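Local coordinates for putative chromatin binding protein (Chaetomium thermophilum, PDB 6QP0) that binds ATP and probably acts as a tRNA-dependent ATPase that supports tRNA modification by the Elongator complex, at residues I76-T80 with L81-R85; Q141-C144 with E145-A149; R205-W208 with E209-F213; L230-W233 with D234-E237. All blocks are in the same frame, centred on the assembly; numbering follows the deposited sequence.

Contact 1: residues I76-T80 with L81-R85; sequences ISDAT and LSISR. With AF3 (aluminum fluoride), chain C.
Leu-81 N and Thr-80 OG1 both give hydrogen bonds to Ser-77 O, at 3.1 Å and 2.7 Å, and they arrive from the same face of its carbonyl plane. At the next carbonyl, Asp-78 O takes a nearly straight bond of 2.6 Å (170°) from Ile-83 N, while Ser-82 N closes the type I turn onto Ala-79 O. These nested bonds, with Ser-82 in a left-handed backbone conformation, fit a Schellman motif closing a short run of helical backbone angles at 78-80. The start of that run is held by an ST motif, in which Ser-77 OG accepts from Thr-80 N. Side chains follow the reversal: Ile-76 CG2 meets Leu-81 CD1 at 3.8 Å, and the CB atoms of Asp-78 and Ile-83 lie 3.9 Å apart. The Asp-78 carboxylate turns elsewhere, to Tyr-88 OH and Ser-131 OG, and Leu-81 packs against Leu-113 of helix 106-120.

Beyond the reversal, the extended chain of Arg-85 carries its guanidinium to the aluminum fluoride. F2 sits in plane at the guanidinium edge, 2.7 Å from Arg-85 NH2 (165°), with a weak second bond to Arg-85 NE; Arg-85 NH1 is held by Ser-198 O. Cutting this side chain back to an alanine would probably cost F2 its strong NH2 bond and Ser-198 O the donor from NH1. Lys-15, Ser-12 N and Tyr-203 OH also donate to the aluminum fluoride. Since aluminum fluoride commonly mimics a phosphoryl group in transfer, the grip of Arg-85 is consistent with contact to the ATP phosphate that is split off.

Contact 2: residues Q141-C144 with E145-A149; sequences QLYC and EAKNA
Glu-145 N, Ala-146 N, Lys-147 N and Asn-148 N reach back to the carbonyl oxygens of Gln-141, Leu-142, Tyr-143 and Cys-144 in four successive alpha-helical bonds, among them Ala-146 N to Leu-142 O at 3.0 Å (165°). Tyr-143 and Lys-147 therefore stand one turn apart on the same flank. The lysine chain, bent at chi3 (-69°), brings CE to 3.9 Å from Tyr-143 OH, and its NZ lies 4.0 Å from Tyr-143 CE2, oblique to the ring.

This is the last part of helix 136-148, the connection between strands 125-130 and 153-158 of the parallel P-loop sheet. Leu-142 faces that sheet, resting on Leu-4 and Val-6 of strand 4-9, and Ala-146 meets Ser-153. Tyr-143 also touches Ser-153, together with Arg-223 and Trp-224. A glycine in its place would probably open a gap beside Trp-224 and Ser-153 and take away the surface against which the end of Lys-147 lies.

The side chains of Glu-145 and Leu-142 run next to each other in the same direction, and Glu-145 OE1 comes within 3.5 Å of Leu-142 CD2. The extended glutamate also lies against Tyr-114, Val-117 and Lys-118 of helix 106-120.

Contact 3: residues R205-W208 with E209-F213; sequences RSNW and ENLVF
Glu-209 N bonds to Arg-205 O at 3.2 Å and Val-212 N to Trp-208 O at the same length, the first and last of four consecutive alpha-helical bonds that join the two halves of helix 205-213. The side chains tie this short helix to helix 162-174 and to the phosphate-binding loop. Glu-209 OE1 forms a salt bridge with Arg-166 and Arg-205 NH1 another with Glu-170, while Trp-208 NE1 donates to Ser-12 OG, a side chain of the ADP site.

Around the buried indole the packing is close. With CG anti to the backbone N (-167°), the Trp-208 ring stands out from the helix, leaning slightly toward its C-terminal end. The Glu-209 chain, bent at chi2, sets OE2 in the ring plane at its edge, 3.6 Å from Trp-208 CZ3, with the carboxylate turned 76° to the indole; the negative carboxylate would probably be attracted by the slightly positive ring-edge hydrogens. Tyr-203 meets the same indole edge-to-face. Leu-211 touches Pro-11 and Leu-132.

Val-212 makes a CH-pi contact over one indole face, its CG2 standing 3.8 Å from the centroid of the six-membered ring of Trp-208.

Contact 4: residues L230-W233 with D234-E237; sequences LLAW and DDDE. With ADP (adenosine-5'-diphosphate), chain B.
Asp-235 N turns back to Ala-232 O at 3.1 Å and so closes a type I turn just after strand 228-231. The Asp-235 side chain folds the same way: its CG, beside the backbone N (chi1 -82°), lets OD2 reach Ala-232 N in a weak bond of 3.5 Å. Arg-18 of helix 15-31 touches this aspartate and gives a weak bond to Ala-232 O, which ties the turn to the helix that follows the phosphate-binding loop. The buried Leu-231 packs against Thr-240, Val-243 and Phe-244 of helix 237-250.

Trp-233, at the second position of the turn, spreads one indole face beneath the adenine. ADP C5 lies 3.4 Å above the plane of the Trp-233 ring, over its centre, and ADP C8 is 3.6 Å from Trp-233 CZ2. The indole is fixed by Trp-233 NE1 donating to Ser-13 O, and Val-168 and Lys-164 of helix 162-174 touch it. Its backbone takes part too, since ADP N6 gives a weak bond of 3.2 Å to Trp-233 O. Three residues on, Asp-236 is the N-cap of helix 237-250, with OD2 accepting from Gln-239 N.

The indole in the loop after strand 228-231 makes one wall of the adenine site of this P-loop nucleotide-binding domain.

The four local contacts illustrate how one parallel-sheet P-loop fold divides its labour. Contacts 1 and 4 both follow the ends of outermost strands, 72-77 and 228-231, on opposite sides of the chain's centre; each reverses the chain through a turn and offers one side chain to ligand, a charged one to the aluminum fluoride in contact 1 and an aromatic one to the base in contact 4. Contacts 2 and 3 are helical. The former mixes buried and exposed residues away from the ligands, whereas the latter sits beside them through its indole. Contacts 1 and 3 touch directly, Asn-207 ND2 bonding weakly to Arg-85 O. Contacts 1, 2 and 3 are partly buried; contact 4 is a surface contact.

Contact 1: residues I76-T80 with L81-R85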
loop_
_atom_site.group_PDB
_atom_site.type_symbol
_atom_site.label_atom_id
_atom_site.label_comp_id
_atom_site.label_asym_id
_atom_site.label_seq_id
_atom_site.Cartn_x
_atom_site.Cartn_y
_atom_site.Cartn_z
ATOM N N ILE A 76 -3.947 -1.865 7.389
ATOM C CA ILE A 76 -3.326 -0.621 7.824
ATOM C C ILE A 76 -3.260 0.330 6.638
ATOM O O ILE A 76 -3.031 -0.095 5.502
ATOM C CB ILE A 76 -1.915 -0.858 8.403
ATOM C CG1 ILE A 76 -1.959 -1.902 9.519
ATOM C CG2 ILE A 76 -1.328 0.451 8.920
ATOM C CD1 ILE A 76 -0.592 -2.376 9.970
ATOM N N SER A 77 -3.447 1.621 6.906
ATOM C CA SER A 77 -3.381 2.638 5.871
ATOM C C SER A 77 -3.005 3.964 6.514
ATOM O O SER A 77 -3.006 4.105 7.740
ATOM C CB SER A 77 -4.711 2.758 5.117
ATOM O OG SER A 77 -5.707 3.342 5.938
ATOM N N ASP A 78 -2.673 4.944 5.669
ATOM C CA ASP A 78 -2.448 6.297 6.163
ATOM C C ASP A 78 -3.664 6.800 6.931
ATOM O O ASP A 78 -3.528 7.469 7.963
ATOM C CB ASP A 78 -2.121 7.238 5.001
ATOM C CG ASP A 78 -0.777 6.936 4.357
ATOM O OD1 ASP A 78 -0.227 5.841 4.590
ATOM O OD2 ASP A 78 -0.265 7.804 3.619
ATOM N N ALA A 79 -4.867 6.469 6.450
ATOM C CA ALA A 79 -6.086 6.947 7.091
ATOM C C ALA A 79 -6.296 6.294 8.452
ATOM O O ALA A 79 -6.704 6.962 9.410
ATOM C CB ALA A 79 -7.288 6.686 6.181
ATOM N N THR A 80 -6.032 4.987 8.558
ATOM C CA THR A 80 -6.195 4.308 9.839
ATOM C C THR A 80 -5.232 4.857 10.883
ATOM O O THR A 80 -5.551 4.871 12.076
ATOM C CB THR A 80 -5.983 2.801 9.681
ATOM O OG1 THR A 80 -4.647 2.547 9.231
ATOM C CG2 THR A 80 -6.985 2.219 8.694
ATOM N N LEU A 81 -4.054 5.300 10.455
ATOM C CA LEU A 81 -3.073 5.911 11.337
ATOM C C LEU A 81 -3.194 7.427 11.378
ATOM O O LEU A 81 -2.323 8.093 11.947
ATOM C CB LEU A 81 -1.662 5.519 10.898
ATOM C CG LEU A 81 -1.396 4.015 10.816
ATOM C CD1 LEU A 81 -0.007 3.752 10.261
ATOM C CD2 LEU A 81 -1.565 3.360 12.182
ATOM N N SER A 82 -4.249 7.984 10.788
ATOM C CA SER A 82 -4.475 9.427 10.785
ATOM C C SER A 82 -3.257 10.169 10.242
ATOM O O SER A 82 -2.797 11.164 10.807
ATOM C CB SER A 82 -4.837 9.919 12.185
ATOM O OG SER A 82 -6.011 9.282 12.656
ATOM N N ILE A 83 -2.730 9.670 9.128
ATOM C CA ILE A 83 -1.613 10.296 8.431
ATOM C C ILE A 83 -2.190 11.044 7.237
ATOM O O ILE A 83 -2.606 10.429 6.247
ATOM C CB ILE A 83 -0.564 9.265 7.994
ATOM C CG1 ILE A 83 0.070 8.603 9.221
ATOM C CG2 ILE A 83 0.497 9.926 7.118
ATOM C CD1 ILE A 83 1.002 7.454 8.894
ATOM N N SER A 84 -2.225 12.369 7.324
ATOM C CA SER A 84 -2.751 13.175 6.233
ATOM C C SER A 84 -1.849 13.073 5.007
ATOM O O SER A 84 -0.638 12.857 5.111
ATOM C CB SER A 84 -2.886 14.635 6.664
ATOM O OG SER A 84 -3.547 15.400 5.672
ATOM N N ARG A 85 -2.456 13.234 3.830
ATOM C CA ARG A 85 -1.715 13.170 2.576
ATOM C C ARG A 85 -0.730 14.318 2.412
ATOM O O ARG A 85 0.111 14.263 1.508
ATOM C CB ARG A 85 -2.690 13.166 1.397
ATOM C CG ARG A 85 -3.579 11.939 1.333
ATOM C CD ARG A 85 -4.806 12.188 0.471
ATOM N NE ARG A 85 -5.578 10.968 0.251
ATOM C CZ ARG A 85 -6.388 10.417 1.150
ATOM N NH1 ARG A 85 -6.534 10.968 2.348
ATOM N NH2 ARG A 85 -7.049 9.306 0.854
HETATM AL AL AF3 C . -5.404 7.629 -1.493
HETATM F F1 AF3 C . -5.492 6.272 -0.456
HETATM F F2 AF3 C . -6.800 8.577 -1.765
HETATM F F3 AF3 C . -4.110 7.755 -2.598
#

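Contact 2: residues Q141-C144 with E145-A149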
loop_
_atom_site.group_PDB
_atom_site.type_symbol
_atom_site.label_atom_id
_atom_site.label_comp_id
_atom_site.label_asym_id
_atom_site.label_seq_id
_atom_site.Cartn_x
_atom_site.Cartn_y
_atom_site.Cartn_z
ATOM N N GLN A 141 12.858 -1.742 3.581
ATOM C CA GLN A 141 12.678 -1.815 5.026
ATOM C C GLN A 141 11.547 -2.773 5.377
ATOM O O GLN A 141 11.686 -3.625 6.262
ATOM C CB GLN A 141 12.391 -0.427 5.600
ATOM C CG GLN A 141 13.471 0.617 5.350
ATOM C CD GLN A 141 13.124 1.965 5.966
ATOM O OE1 GLN A 141 12.481 2.033 7.015
ATOM N NE2 GLN A 141 13.541 3.043 5.311
ATOM N N LEU A 142 10.410 -2.645 4.683
ATOM C CA LEU A 142 9.278 -3.527 4.942
ATOM C C LEU A 142 9.635 -4.975 4.647
ATOM O O LEU A 142 9.233 -5.886 5.381
ATOM C CB LEU A 142 8.077 -3.089 4.105
ATOM C CG LEU A 142 7.501 -1.716 4.450
ATOM C CD1 LEU A 142 6.524 -1.248 3.387
ATOM C CD2 LEU A 142 6.822 -1.761 5.809
ATOM N N TYR A 143 10.384 -5.209 3.569
ATOM C CA TYR A 143 10.864 -6.554 3.273
ATOM C C TYR A 143 11.671 -7.107 4.441
ATOM O O TYR A 143 11.414 -8.217 4.919
ATOM C CB TYR A 143 11.692 -6.526 1.983
ATOM C CG TYR A 143 12.536 -7.755 1.729
ATOM C CD1 TYR A 143 11.975 -8.920 1.225
ATOM C CD2 TYR A 143 13.903 -7.739 1.975
ATOM C CE1 TYR A 143 12.751 -10.041 0.986
ATOM C CE2 TYR A 143 14.685 -8.853 1.740
ATOM C CZ TYR A 143 14.106 -10.000 1.245
ATOM O OH TYR A 143 14.887 -11.109 1.011
ATOM N N CYS A 144 12.642 -6.335 4.928
ATOM C CA CYS A 144 13.429 -6.779 6.072
ATOM C C CYS A 144 12.570 -6.918 7.322
ATOM O O CYS A 144 12.872 -7.743 8.191
ATOM C CB CYS A 144 14.580 -5.807 6.321
ATOM S SG CYS A 144 15.717 -5.674 4.926
ATOM N N GLU A 145 11.497 -6.134 7.428
ATOM C CA GLU A 145 10.600 -6.262 8.571
ATOM C C GLU A 145 9.912 -7.623 8.572
ATOM O O GLU A 145 9.873 -8.311 9.598
ATOM C CB GLU A 145 9.569 -5.132 8.561
ATOM C CG GLU A 145 8.716 -5.076 9.819
ATOM C CD GLU A 145 7.854 -3.830 9.902
ATOM O OE1 GLU A 145 7.599 -3.200 8.853
ATOM O OE2 GLU A 145 7.433 -3.479 11.024
ATOM N N ALA A 146 9.361 -8.030 7.424
ATOM C CA ALA A 146 8.747 -9.350 7.332
ATOM C C ALA A 146 9.780 -10.450 7.544
ATOM O O ALA A 146 9.476 -11.493 8.133
ATOM C CB ALA A 146 8.059 -9.515 5.978
ATOM N N LYS A 147 11.005 -10.237 7.063
ATOM C CA LYS A 147 12.086 -11.179 7.333
ATOM C C LYS A 147 12.301 -11.342 8.833
ATOM O O LYS A 147 12.447 -12.461 9.335
ATOM C CB LYS A 147 13.370 -10.708 6.646
ATOM C CG LYS A 147 14.621 -11.482 7.041
ATOM C CD LYS A 147 15.866 -10.958 6.329
ATOM C CE LYS A 147 15.838 -11.262 4.836
ATOM N NZ LYS A 147 17.121 -10.895 4.171
ATOM N N ASN A 148 12.324 -10.225 9.570
ATOM C CA ASN A 148 12.513 -10.294 11.015
ATOM C C ASN A 148 11.304 -10.900 11.712
ATOM O O ASN A 148 11.446 -11.498 12.785
ATOM C CB ASN A 148 12.810 -8.901 11.566
ATOM C CG ASN A 148 14.261 -8.507 11.389
ATOM O OD1 ASN A 148 15.166 -9.259 11.755
ATOM N ND2 ASN A 148 14.493 -7.331 10.817
ATOM N N ALA A 149 10.116 -10.757 11.128
ATOM C CA ALA A 149 8.930 -11.434 11.633
ATOM C C ALA A 149 8.854 -12.888 11.188
ATOM O O ALA A 149 7.897 -13.581 11.551
ATOM C CB ALA A 149 7.670 -10.691 11.183
#

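Contact 3: residues R205-W208 with E209-F213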
loop_
_atom_site.group_PDB
_atom_site.type_symbol
_atom_site.label_atom_id
_atom_site.label_comp_id
_atom_site.label_asym_id
_atom_site.label_seq_id
_atom_site.Cartn_x
_atom_site.Cartn_y
_atom_site.Cartn_z
ATOM N N ARG A 205 -3.013 19.683 -5.790
ATOM C CA ARG A 205 -2.492 19.344 -7.113
ATOM C C ARG A 205 -0.969 19.446 -7.171
ATOM O O ARG A 205 -0.332 18.727 -7.951
ATOM C CB ARG A 205 -3.138 20.231 -8.182
ATOM C CG ARG A 205 -4.590 19.864 -8.487
ATOM C CD ARG A 205 -5.073 20.470 -9.802
ATOM N NE ARG A 205 -5.463 21.873 -9.671
ATOM C CZ ARG A 205 -6.718 22.318 -9.733
ATOM N NH1 ARG A 205 -7.724 21.473 -9.933
ATOM N NH2 ARG A 205 -6.964 23.615 -9.602
ATOM N N SER A 206 -0.362 20.314 -6.356
ATOM C CA SER A 206 1.096 20.355 -6.266
ATOM C C SER A 206 1.640 19.071 -5.650
ATOM O O SER A 206 2.559 18.447 -6.196
ATOM C CB SER A 206 1.534 21.572 -5.446
ATOM O OG SER A 206 2.946 21.656 -5.334
ATOM N N ASN A 207 1.082 18.658 -4.509
ATOM C CA ASN A 207 1.540 17.436 -3.859
ATOM C C ASN A 207 1.295 16.214 -4.736
ATOM O O ASN A 207 2.087 15.263 -4.725
ATOM C CB ASN A 207 0.838 17.260 -2.512
ATOM C CG ASN A 207 1.340 16.046 -1.748
ATOM O OD1 ASN A 207 2.520 15.705 -1.812
ATOM N ND2 ASN A 207 0.442 15.385 -1.028
ATOM N N TRP A 208 0.193 16.214 -5.494
ATOM C CA TRP A 208 -0.157 15.056 -6.311
ATOM C C TRP A 208 0.838 14.864 -7.449
ATOM O O TRP A 208 1.361 13.761 -7.649
ATOM C CB TRP A 208 -1.579 15.222 -6.856
ATOM C CG TRP A 208 -2.161 13.980 -7.451
ATOM C CD1 TRP A 208 -3.003 13.102 -6.843
ATOM C CD2 TRP A 208 -1.949 13.482 -8.776
ATOM N NE1 TRP A 208 -3.329 12.083 -7.706
ATOM C CE2 TRP A 208 -2.693 12.293 -8.898
ATOM C CE3 TRP A 208 -1.201 13.925 -9.869
ATOM C CZ2 TRP A 208 -2.709 11.542 -10.067
ATOM C CZ3 TRP A 208 -1.220 13.179 -11.028
ATOM C CH2 TRP A 208 -1.969 12.001 -11.119
ATOM N N GLU A 209 1.120 15.931 -8.204
ATOM C CA GLU A 209 2.020 15.813 -9.346
ATOM C C GLU A 209 3.411 15.370 -8.908
ATOM O O GLU A 209 3.987 14.435 -9.477
ATOM C CB GLU A 209 2.103 17.142 -10.102
ATOM C CG GLU A 209 0.808 17.580 -10.773
ATOM C CD GLU A 209 0.314 16.587 -11.807
ATOM O OE1 GLU A 209 -0.837 16.734 -12.273
ATOM O OE2 GLU A 209 1.074 15.660 -12.154
ATOM N N ASN A 210 3.976 16.040 -7.898
ATOM C CA ASN A 210 5.324 15.701 -7.454
ATOM C C ASN A 210 5.401 14.271 -6.932
ATOM O O ASN A 210 6.448 13.624 -7.055
ATOM C CB ASN A 210 5.785 16.688 -6.378
ATOM C CG ASN A 210 5.730 18.132 -6.848
ATOM O OD1 ASN A 210 5.183 19.000 -6.168
ATOM N ND2 ASN A 210 6.290 18.390 -8.022
ATOM N N LEU A 211 4.310 13.754 -6.353
ATOM C CA LEU A 211 4.302 12.370 -5.887
ATOM C C LEU A 211 4.463 11.398 -7.051
ATOM O O LEU A 211 5.281 10.473 -6.993
ATOM C CB LEU A 211 3.011 12.073 -5.122
ATOM C CG LEU A 211 3.099 12.076 -3.597
ATOM C CD1 LEU A 211 1.719 11.884 -2.993
ATOM C CD2 LEU A 211 4.056 11.000 -3.098
ATOM N N VAL A 212 3.679 11.584 -8.117
ATOM C CA VAL A 212 3.796 10.705 -9.277
ATOM C C VAL A 212 5.209 10.759 -9.843
ATOM O O VAL A 212 5.817 9.726 -10.144
ATOM C CB VAL A 212 2.760 11.081 -10.352
ATOM C CG1 VAL A 212 2.951 10.195 -11.575
ATOM C CG2 VAL A 212 1.352 10.966 -9.812
ATOM N N PHE A 213 5.746 11.972 -10.011
ATOM C CA PHE A 213 7.074 12.118 -10.596
ATOM C C PHE A 213 8.114 11.285 -9.851
ATOM O O PHE A 213 8.982 10.666 -10.478
ATOM C CB PHE A 213 7.486 13.594 -10.606
ATOM C CG PHE A 213 8.969 13.807 -10.769
ATOM C CD1 PHE A 213 9.548 13.821 -12.026
ATOM C CD2 PHE A 213 9.783 13.983 -9.661
ATOM C CE1 PHE A 213 10.911 14.010 -12.176
ATOM C CE2 PHE A 213 11.145 14.169 -9.805
ATOM C CZ PHE A 213 11.709 14.185 -11.064
#

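Contact 4: residues L230-W233 with D234-E237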
loop_
_atom_site.group_PDB
_atom_site.type_symbol
_atom_site.label_atom_id
_atom_site.label_comp_id
_atom_site.label_asym_id
_atom_site.label_seq_id
_atom_site.Cartn_x
_atom_site.Cartn_y
_atom_site.Cartn_z
ATOM N N LEU A 230 0.370 -7.204 -9.901
ATOM C CA LEU A 230 -0.221 -5.971 -10.399
ATOM C C LEU A 230 -1.699 -6.182 -10.689
ATOM O O LEU A 230 -2.135 -7.290 -11.011
ATOM C CB LEU A 230 0.496 -5.483 -11.667
ATOM C CG LEU A 230 1.991 -5.184 -11.528
ATOM C CD1 LEU A 230 2.826 -6.447 -11.667
ATOM C CD2 LEU A 230 2.425 -4.139 -12.548
ATOM N N LEU A 231 -2.468 -5.099 -10.567
ATOM C CA LEU A 231 -3.908 -5.124 -10.832
ATOM C C LEU A 231 -4.282 -3.806 -11.505
ATOM O O LEU A 231 -4.353 -2.765 -10.846
ATOM C CB LEU A 231 -4.711 -5.326 -9.553
ATOM C CG LEU A 231 -4.617 -6.676 -8.843
ATOM C CD1 LEU A 231 -5.412 -6.636 -7.542
ATOM C CD2 LEU A 231 -5.116 -7.791 -9.739
ATOM N N ALA A 232 -4.516 -3.854 -12.811
ATOM C CA ALA A 232 -5.064 -2.706 -13.513
ATOM C C ALA A 232 -6.550 -2.573 -13.197
ATOM O O ALA A 232 -7.212 -3.531 -12.785
ATOM C CB ALA A 232 -4.852 -2.839 -15.020
ATOM N N TRP A 233 -7.077 -1.365 -13.386
ATOM C CA TRP A 233 -8.498 -1.140 -13.146
ATOM C C TRP A 233 -9.349 -2.077 -13.997
ATOM O O TRP A 233 -10.292 -2.705 -13.500
ATOM C CB TRP A 233 -8.859 0.317 -13.434
ATOM C CG TRP A 233 -8.449 1.274 -12.358
ATOM C CD1 TRP A 233 -7.599 1.030 -11.315
ATOM C CD2 TRP A 233 -8.880 2.633 -12.214
ATOM N NE1 TRP A 233 -7.473 2.155 -10.536
ATOM C CE2 TRP A 233 -8.249 3.152 -11.065
ATOM C CE3 TRP A 233 -9.736 3.461 -12.946
ATOM C CZ2 TRP A 233 -8.448 4.461 -10.633
ATOM C CZ3 TRP A 233 -9.931 4.760 -12.515
ATOM C CH2 TRP A 233 -9.290 5.248 -11.370
ATOM N N ASP A 234 -9.027 -2.187 -15.287
ATOM C CA ASP A 234 -9.838 -2.979 -16.201
ATOM C C ASP A 234 -9.776 -4.469 -15.903
ATOM O O ASP A 234 -10.614 -5.217 -16.418
ATOM C CB ASP A 234 -9.394 -2.710 -17.639
ATOM C CG ASP A 234 -9.481 -1.241 -18.006
ATOM O OD1 ASP A 234 -10.506 -0.603 -17.679
ATOM O OD2 ASP A 234 -8.519 -0.720 -18.608
ATOM N N ASP A 235 -8.818 -4.918 -15.092
ATOM C CA ASP A 235 -8.788 -6.319 -14.696
ATOM C C ASP A 235 -10.102 -6.664 -14.008
ATOM O O ASP A 235 -10.473 -6.038 -13.009
ATOM C CB ASP A 235 -7.602 -6.603 -13.776
ATOM C CG ASP A 235 -6.306 -6.816 -14.543
ATOM O OD1 ASP A 235 -6.335 -6.747 -15.790
ATOM O OD2 ASP A 235 -5.259 -7.055 -13.905
ATOM N N ASP A 236 -10.816 -7.645 -14.552
ATOM C CA ASP A 236 -12.138 -7.968 -14.045
ATOM C C ASP A 236 -12.038 -8.833 -12.788
ATOM O O ASP A 236 -10.962 -9.288 -12.396
ATOM C CB ASP A 236 -12.968 -8.675 -15.117
ATOM C CG ASP A 236 -12.305 -9.939 -15.635
ATOM O OD1 ASP A 236 -12.239 -10.121 -16.873
ATOM O OD2 ASP A 236 -11.843 -10.747 -14.806
ATOM N N GLU A 237 -13.196 -9.079 -12.165
ATOM C CA GLU A 237 -13.233 -9.767 -10.876
ATOM C C GLU A 237 -12.483 -11.100 -10.872
ATOM O O GLU A 237 -12.016 -11.537 -9.817
ATOM C CB GLU A 237 -14.688 -9.992 -10.444
ATOM C CG GLU A 237 -14.868 -10.770 -9.136
ATOM C CD GLU A 237 -14.379 -10.006 -7.920
ATOM O OE1 GLU A 237 -13.349 -10.402 -7.334
ATOM O OE2 GLU A 237 -15.023 -9.000 -7.556
HETATM P PB ADP B . -6.358 5.561 -3.421
HETATM O O1B ADP B . -6.881 5.365 -2.015
HETATM O O2B ADP B . -5.729 6.920 -3.545
HETATM O O3B ADP B . -5.323 4.509 -3.736
HETATM P PA ADP B . -9.059 4.748 -4.223
HETATM O O1A ADP B . -9.743 5.446 -3.073
HETATM O O2A ADP B . -8.863 3.283 -3.901
HETATM O O3A ADP B . -7.600 5.468 -4.511
HETATM O "O5'" ADP B . -9.985 4.921 -5.591
HETATM C "C5'" ADP B . -10.004 6.190 -6.214
HETATM C "C4'" ADP B . -11.162 6.351 -6.973
HETATM O "O4'" ADP B . -11.038 5.602 -8.278
HETATM C "C3'" ADP B . -12.432 5.717 -6.228
HETATM O "O3'" ADP B . -13.652 6.551 -6.491
HETATM C "C2'" ADP B . -12.571 4.588 -6.716
HETATM O "O2'" ADP B . -14.013 4.262 -6.813
HETATM C "C1'" ADP B . -11.895 4.621 -8.234
HETATM N N9 ADP B . -11.211 3.393 -8.459
HETATM C C8 ADP B . -10.157 2.827 -7.874
HETATM N N7 ADP B . -9.946 1.660 -8.492
HETATM C C5 ADP B . -10.876 1.523 -9.452
HETATM C C6 ADP B . -11.112 0.521 -10.369
HETATM N N6 ADP B . -10.751 -0.775 -10.934
HETATM N N1 ADP B . -12.112 0.623 -11.227
HETATM C C2 ADP B . -12.911 1.715 -11.208
HETATM N N3 ADP B . -12.687 2.705 -10.310
HETATM C C4 ADP B . -11.667 2.600 -9.436
#